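Local atomic coordinates of NF-kappa-B inhibitor beta (Mus musculus, PDB entry 1OY3), a protein that inhibits the transcription factor NF-kappa-B by forming a complex with it and trapping it in the cytoplasm. Residues C[147-152]-C[180-186]; C[12-16]-C[24-29]. All blocks are in the same frame, centred on the assembly; numbering follows the deposited sequence.

Interaction 1 (C[147-152]-C[180-186])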
loop_
_atom_site.group_PDB
_atom_site.type_symbol
_atom_site.label_atom_id
_atom_site.label_comp_id
_atom_site.label_asym_id
_atom_site.label_seq_id
_atom_site.Cartn_x
_atom_site.Cartn_y
_atom_site.Cartn_z
ATOM N N TRP C 147 -21.805 7.472 2.652
ATOM C CA TRP C 147 -20.435 7.857 2.972
ATOM C C TRP C 147 -19.639 6.691 3.550
ATOM O O TRP C 147 -18.413 6.723 3.554
ATOM C CB TRP C 147 -20.419 9.013 3.975
ATOM C CG TRP C 147 -21.078 8.691 5.287
ATOM C CD1 TRP C 147 -22.392 8.877 5.611
ATOM C CD2 TRP C 147 -20.465 8.085 6.435
ATOM N NE1 TRP C 147 -22.637 8.426 6.888
ATOM C CE2 TRP C 147 -21.471 7.932 7.416
ATOM C CE3 TRP C 147 -19.165 7.655 6.729
ATOM C CZ2 TRP C 147 -21.216 7.365 8.672
ATOM C CZ3 TRP C 147 -18.909 7.092 7.981
ATOM C CH2 TRP C 147 -19.927 6.951 8.932
ATOM N N ARG C 148 -20.338 5.666 4.036
ATOM C CA ARG C 148 -19.686 4.496 4.623
ATOM C C ARG C 148 -18.956 3.608 3.608
ATOM O O ARG C 148 -18.213 2.702 3.986
ATOM C CB ARG C 148 -20.710 3.657 5.398
ATOM C CG ARG C 148 -21.170 4.276 6.710
ATOM C CD ARG C 148 -21.913 3.236 7.556
ATOM N NE ARG C 148 -22.051 3.642 8.953
ATOM C CZ ARG C 148 -22.859 4.610 9.380
ATOM N NH1 ARG C 148 -23.612 5.277 8.515
ATOM N NH2 ARG C 148 -22.909 4.918 10.673
ATOM N N LEU C 149 -19.174 3.864 2.324
ATOM C CA LEU C 149 -18.508 3.099 1.283
ATOM C C LEU C 149 -17.013 3.438 1.289
ATOM O O LEU C 149 -16.229 2.787 0.609
ATOM C CB LEU C 149 -19.111 3.418 -0.090
ATOM C CG LEU C 149 -20.613 3.139 -0.225
ATOM C CD1 LEU C 149 -21.126 3.670 -1.557
ATOM C CD2 LEU C 149 -20.869 1.645 -0.102
ATOM N N GLN C 150 -16.628 4.462 2.052
ATOM C CA GLN C 150 -15.219 4.865 2.143
ATOM C C GLN C 150 -14.454 3.910 3.062
ATOM O O GLN C 150 -13.257 3.648 2.871
ATOM C CB GLN C 150 -15.094 6.273 2.729
ATOM C CG GLN C 150 -15.661 7.404 1.881
ATOM C CD GLN C 150 -15.680 8.733 2.642
ATOM O OE1 GLN C 150 -14.637 9.356 2.859
ATOM N NE2 GLN C 150 -16.867 9.156 3.068
ATOM N N LEU C 151 -15.165 3.388 4.050
ATOM C CA LEU C 151 -14.602 2.508 5.054
ATOM C C LEU C 151 -13.980 1.236 4.532
ATOM O O LEU C 151 -13.007 0.742 5.087
ATOM C CB LEU C 151 -15.674 2.145 6.093
ATOM C CG LEU C 151 -16.279 3.304 6.886
ATOM C CD1 LEU C 151 -17.300 2.737 7.876
ATOM C CD2 LEU C 151 -15.177 4.080 7.614
ATOM N N GLU C 152 -14.548 0.686 3.475
ATOM C CA GLU C 152 -14.006 -0.550 2.950
ATOM C C GLU C 152 -13.364 -0.387 1.573
ATOM O O GLU C 152 -13.093 -1.366 0.885
ATOM C CB GLU C 152 -15.100 -1.619 2.960
ATOM C CG GLU C 152 -15.635 -1.864 4.381
ATOM C CD GLU C 152 -14.533 -2.267 5.357
ATOM O OE1 GLU C 152 -14.567 -1.823 6.532
ATOM O OE2 GLU C 152 -13.638 -3.038 4.951
ATOM N N ALA C 180 -16.779 4.534 13.330
ATOM C CA ALA C 180 -17.413 4.763 12.027
ATOM C C ALA C 180 -18.028 3.473 11.474
ATOM O O ALA C 180 -18.804 3.496 10.507
ATOM C CB ALA C 180 -16.399 5.327 11.035
ATOM N N GLY C 181 -17.668 2.348 12.087
ATOM C CA GLY C 181 -18.207 1.068 11.656
ATOM C C GLY C 181 -17.322 0.286 10.700
ATOM O O GLY C 181 -17.822 -0.546 9.943
ATOM N N ALA C 182 -16.016 0.541 10.720
ATOM C CA ALA C 182 -15.106 -0.175 9.829
ATOM C C ALA C 182 -15.043 -1.663 10.205
ATOM O O ALA C 182 -15.227 -2.036 11.366
ATOM C CB ALA C 182 -13.710 0.445 9.891
ATOM N N ASP C 183 -14.792 -2.514 9.215
ATOM C CA ASP C 183 -14.705 -3.957 9.458
ATOM C C ASP C 183 -13.374 -4.304 10.145
ATOM O O ASP C 183 -12.320 -4.314 9.513
ATOM C CB ASP C 183 -14.841 -4.696 8.129
ATOM C CG ASP C 183 -14.717 -6.196 8.270
ATOM O OD1 ASP C 183 -14.454 -6.701 9.390
ATOM O OD2 ASP C 183 -14.885 -6.869 7.235
ATOM N N LEU C 184 -13.436 -4.594 11.442
ATOM C CA LEU C 184 -12.239 -4.923 12.225
ATOM C C LEU C 184 -11.616 -6.297 11.959
ATOM O O LEU C 184 -10.584 -6.632 12.549
ATOM C CB LEU C 184 -12.549 -4.804 13.724
ATOM C CG LEU C 184 -12.524 -3.436 14.436
ATOM C CD1 LEU C 184 -12.753 -2.274 13.470
ATOM C CD2 LEU C 184 -13.583 -3.453 15.512
ATOM N N ASN C 185 -12.217 -7.097 11.085
ATOM C CA ASN C 185 -11.667 -8.429 10.822
ATOM C C ASN C 185 -11.165 -8.619 9.400
ATOM O O ASN C 185 -10.614 -9.666 9.073
ATOM C CB ASN C 185 -12.719 -9.506 11.111
ATOM C CG ASN C 185 -13.220 -9.463 12.536
ATOM O OD1 ASN C 185 -12.429 -9.421 13.479
ATOM N ND2 ASN C 185 -14.542 -9.480 12.704
ATOM N N LYS C 186 -11.368 -7.604 8.566
ATOM C CA LYS C 186 -10.986 -7.617 7.153
ATOM C C LYS C 186 -9.531 -7.990 6.881
ATOM O O LYS C 186 -8.611 -7.248 7.227
ATOM C CB LYS C 186 -11.286 -6.241 6.540
ATOM C CG LYS C 186 -10.915 -6.101 5.067
ATOM C CD LYS C 186 -11.706 -7.031 4.160
ATOM C CE LYS C 186 -13.212 -6.778 4.231
ATOM N NZ LYS C 186 -13.639 -5.415 3.792
HETATM O O HOH W 1 -11.709 -2.561 7.227
HETATM O O HOH W 2 -13.248 -3.881 1.553
#

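Interaction 2 (C[12-16]-C[24-29])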
loop_
_atom_site.group_PDB
_atom_site.type_symbol
_atom_site.label_atom_id
_atom_site.label_comp_id
_atom_site.label_asym_id
_atom_site.label_seq_id
_atom_site.Cartn_x
_atom_site.Cartn_y
_atom_site.Cartn_z
ATOM N N ALA C 12 -6.596 24.890 -11.583
ATOM C CA ALA C 12 -6.610 26.032 -10.673
ATOM C C ALA C 12 -7.007 25.566 -9.269
ATOM O O ALA C 12 -6.579 26.142 -8.265
ATOM C CB ALA C 12 -7.583 27.094 -11.180
ATOM N N LEU C 13 -7.829 24.521 -9.204
ATOM C CA LEU C 13 -8.248 23.977 -7.919
ATOM C C LEU C 13 -7.054 23.388 -7.183
ATOM O O LEU C 13 -6.762 23.797 -6.059
ATOM C CB LEU C 13 -9.302 22.890 -8.094
ATOM C CG LEU C 13 -10.743 23.226 -7.724
ATOM C CD1 LEU C 13 -11.489 21.928 -7.502
ATOM C CD2 LEU C 13 -10.795 24.071 -6.457
ATOM N N HIS C 14 -6.365 22.436 -7.817
ATOM C CA HIS C 14 -5.202 21.795 -7.196
ATOM C C HIS C 14 -4.246 22.839 -6.653
ATOM O O HIS C 14 -3.733 22.713 -5.540
ATOM C CB HIS C 14 -4.426 20.917 -8.192
ATOM C CG HIS C 14 -5.181 19.717 -8.677
ATOM N ND1 HIS C 14 -6.053 19.766 -9.742
ATOM C CD2 HIS C 14 -5.187 18.432 -8.243
ATOM C CE1 HIS C 14 -6.561 18.565 -9.947
ATOM N NE2 HIS C 14 -6.053 17.736 -9.051
ATOM N N LEU C 15 -4.009 23.875 -7.446
ATOM C CA LEU C 15 -3.092 24.929 -7.042
ATOM C C LEU C 15 -3.647 25.786 -5.914
ATOM O O LEU C 15 -2.883 26.362 -5.146
ATOM C CB LEU C 15 -2.731 25.806 -8.246
ATOM C CG LEU C 15 -2.017 25.083 -9.392
ATOM C CD1 LEU C 15 -1.826 26.034 -10.561
ATOM C CD2 LEU C 15 -0.686 24.551 -8.908
ATOM N N ALA C 16 -4.968 25.874 -5.806
ATOM C CA ALA C 16 -5.558 26.667 -4.735
ATOM C C ALA C 16 -5.235 25.994 -3.400
ATOM O O ALA C 16 -4.936 26.672 -2.421
ATOM C CB ALA C 16 -7.076 26.786 -4.920
ATOM N N PHE C 24 -9.092 32.343 -2.799
ATOM C CA PHE C 24 -9.234 31.935 -4.190
ATOM C C PHE C 24 -9.976 30.604 -4.248
ATOM O O PHE C 24 -10.778 30.377 -5.156
ATOM C CB PHE C 24 -7.871 31.819 -4.879
ATOM C CG PHE C 24 -7.961 31.722 -6.384
ATOM C CD1 PHE C 24 -8.730 32.634 -7.109
ATOM C CD2 PHE C 24 -7.278 30.724 -7.080
ATOM C CE1 PHE C 24 -8.822 32.555 -8.503
ATOM C CE2 PHE C 24 -7.360 30.636 -8.473
ATOM C CZ PHE C 24 -8.134 31.555 -9.186
ATOM N N LEU C 25 -9.718 29.726 -3.279
ATOM C CA LEU C 25 -10.407 28.441 -3.247
ATOM C C LEU C 25 -11.899 28.713 -3.251
ATOM O O LEU C 25 -12.631 28.169 -4.077
ATOM C CB LEU C 25 -10.053 27.638 -1.993
ATOM C CG LEU C 25 -10.956 26.407 -1.800
ATOM C CD1 LEU C 25 -10.913 25.536 -3.045
ATOM C CD2 LEU C 25 -10.525 25.609 -0.576
ATOM N N ASP C 26 -12.340 29.577 -2.338
ATOM C CA ASP C 26 -13.756 29.929 -2.231
ATOM C C ASP C 26 -14.295 30.400 -3.572
ATOM O O ASP C 26 -15.396 30.016 -3.988
ATOM C CB ASP C 26 -13.954 31.023 -1.177
ATOM C CG ASP C 26 -13.753 30.510 0.239
ATOM O OD1 ASP C 26 -13.829 31.326 1.183
ATOM O OD2 ASP C 26 -13.523 29.293 0.412
ATOM N N PHE C 27 -13.511 31.231 -4.253
ATOM C CA PHE C 27 -13.903 31.742 -5.561
ATOM C C PHE C 27 -14.147 30.570 -6.512
ATOM O O PHE C 27 -15.246 30.408 -7.041
ATOM C CB PHE C 27 -12.800 32.643 -6.117
ATOM C CG PHE C 27 -13.064 33.144 -7.507
ATOM C CD1 PHE C 27 -14.100 34.036 -7.754
ATOM C CD2 PHE C 27 -12.270 32.727 -8.569
ATOM C CE1 PHE C 27 -14.340 34.509 -9.043
ATOM C CE2 PHE C 27 -12.502 33.193 -9.860
ATOM C CZ PHE C 27 -13.538 34.085 -10.098
ATOM N N LEU C 28 -13.115 29.754 -6.718
ATOM C CA LEU C 28 -13.218 28.603 -7.610
ATOM C C LEU C 28 -14.453 27.771 -7.290
ATOM O O LEU C 28 -15.303 27.538 -8.155
ATOM C CB LEU C 28 -11.968 27.727 -7.502
ATOM C CG LEU C 28 -10.683 28.158 -8.224
ATOM C CD1 LEU C 28 -10.310 29.558 -7.844
ATOM C CD2 LEU C 28 -9.556 27.212 -7.861
ATOM N N LEU C 29 -14.554 27.334 -6.041
ATOM C CA LEU C 29 -15.688 26.525 -5.613
ATOM C C LEU C 29 -17.008 27.225 -5.894
ATOM O O LEU C 29 -18.046 26.576 -6.031
ATOM C CB LEU C 29 -15.561 26.193 -4.124
ATOM C CG LEU C 29 -15.107 24.762 -3.813
ATOM C CD1 LEU C 29 -14.006 24.342 -4.765
ATOM C CD2 LEU C 29 -14.645 24.674 -2.368
#

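Interaction 1 (C[147-152]-C[180-186])
Glu-152, Lys-186 and Asp-183 form a salt-bridge network where the loop leading into the fourth ankyrin repeat runs beside the loop that closes it. The carboxylate of Glu-152 is held at both oxygens. Glu-152 OE1 takes the backbone N-H of Asp-183 N at 2.8 Å, in a nearly straight bond (169°) on the syn side but tilted out of the carboxylate plane. Glu-152 OE2 meets NZ of Lys-186 at 2.6 Å, with the ammonium coming from above that plane. The lysine reaches this point by curling through three successive bends, chi2 to chi4 all near 60°, and Asp-183 OD2 lies at a longer 3.9 Å from Lys-186 NZ. Water 2 joins NZ to the carbonyl O of Glu-152, doubling the link.

At the other end, Leu-151 lays CD2 against CB of Ala-180 at 3.8 Å, while the Trp-147 ring, at CZ3, borders the same Ala-180 CB at 4.3 Å. Lys-186 O also accepts from His-163 NE2. Gly-181, with positive phi, ends helix 171-180 in a Schellman motif; the Asx turn of Asp-183 OD1 with Asn-185 N, within the type I turn 183-186, then closes the fourth ankyrin repeat, tied to the preceding loop by Glu-152.

Interaction 2 (C[12-16]-C[24-29])
Leu-28 pushes its CD2 methyl into the surface of helix 12-16, meeting CB of Ala-12 and CB of Ala-16 at 3.9 Å each, one helical turn apart. Its CG stands beside the backbone N and anti to the carbonyl carbon (chi1 -78°), which sets CG toward helix 12-16, and chi2 then carries CD2 to the alanines. Leu-28 CD2 also lies against the Ala-12 to Leu-13 peptide, 3.2 Å from Ala-12 O.

Leu-13 answers with its own CD2, which is wedged among three leucines of helix 24-29: CD2 of Leu-28 at 3.7 Å, CD1 of Leu-25 at 3.7 Å and CD1 of Leu-29 at 3.6 Å. Leu-13 and Leu-28 run alongside one another in opposed senses, while Leu-29 lies across Leu-13. Leu-25 extends with CG anti to its amide nitrogen (chi1 169°), and this carries CD1 to the Leu-13 methyl; Leu-25 CB lies 4.3 Å from Ala-16 CB. Phe-24 borders both alanines obliquely, CE2 coming to 4.5 Å from Ala-12 CB; its ring also meets aromatic side chains of another protein chain in the assembly.

The two segments run nearly antiparallel, with 153° between their directions and axes 9.5 Å apart. The backbones come nearest at Ala-16 and Leu-25; this is the antiparallel helix pair of the first ankyrin repeat. With no hydrogen bond or charge across it, the contact rests on close packing and burial of leucine methyls against alanine CB atoms.

Interaction 2 is a buried contact between the two helices of the first ankyrin repeat, 12-18 and 22-32, and its chemistry is wholly apolar. Interaction 1 is only partly buried and joins two loops, one before helix 161-167 and the other after helix 171-180; a small apolar patch there gives way to charges, backbone donors and bridging waters. The centres of interactions 1 and 2 lie about 31 Å apart, and the nearest atoms of interactions 1 and 2 about 16 Å apart, so they do not touch. The first repeat's helical pair also packs against helices 48-55 and 58-66 and meets another protein chain, whereas no other chain of the assembly touches the segments 147-152 and 180-186.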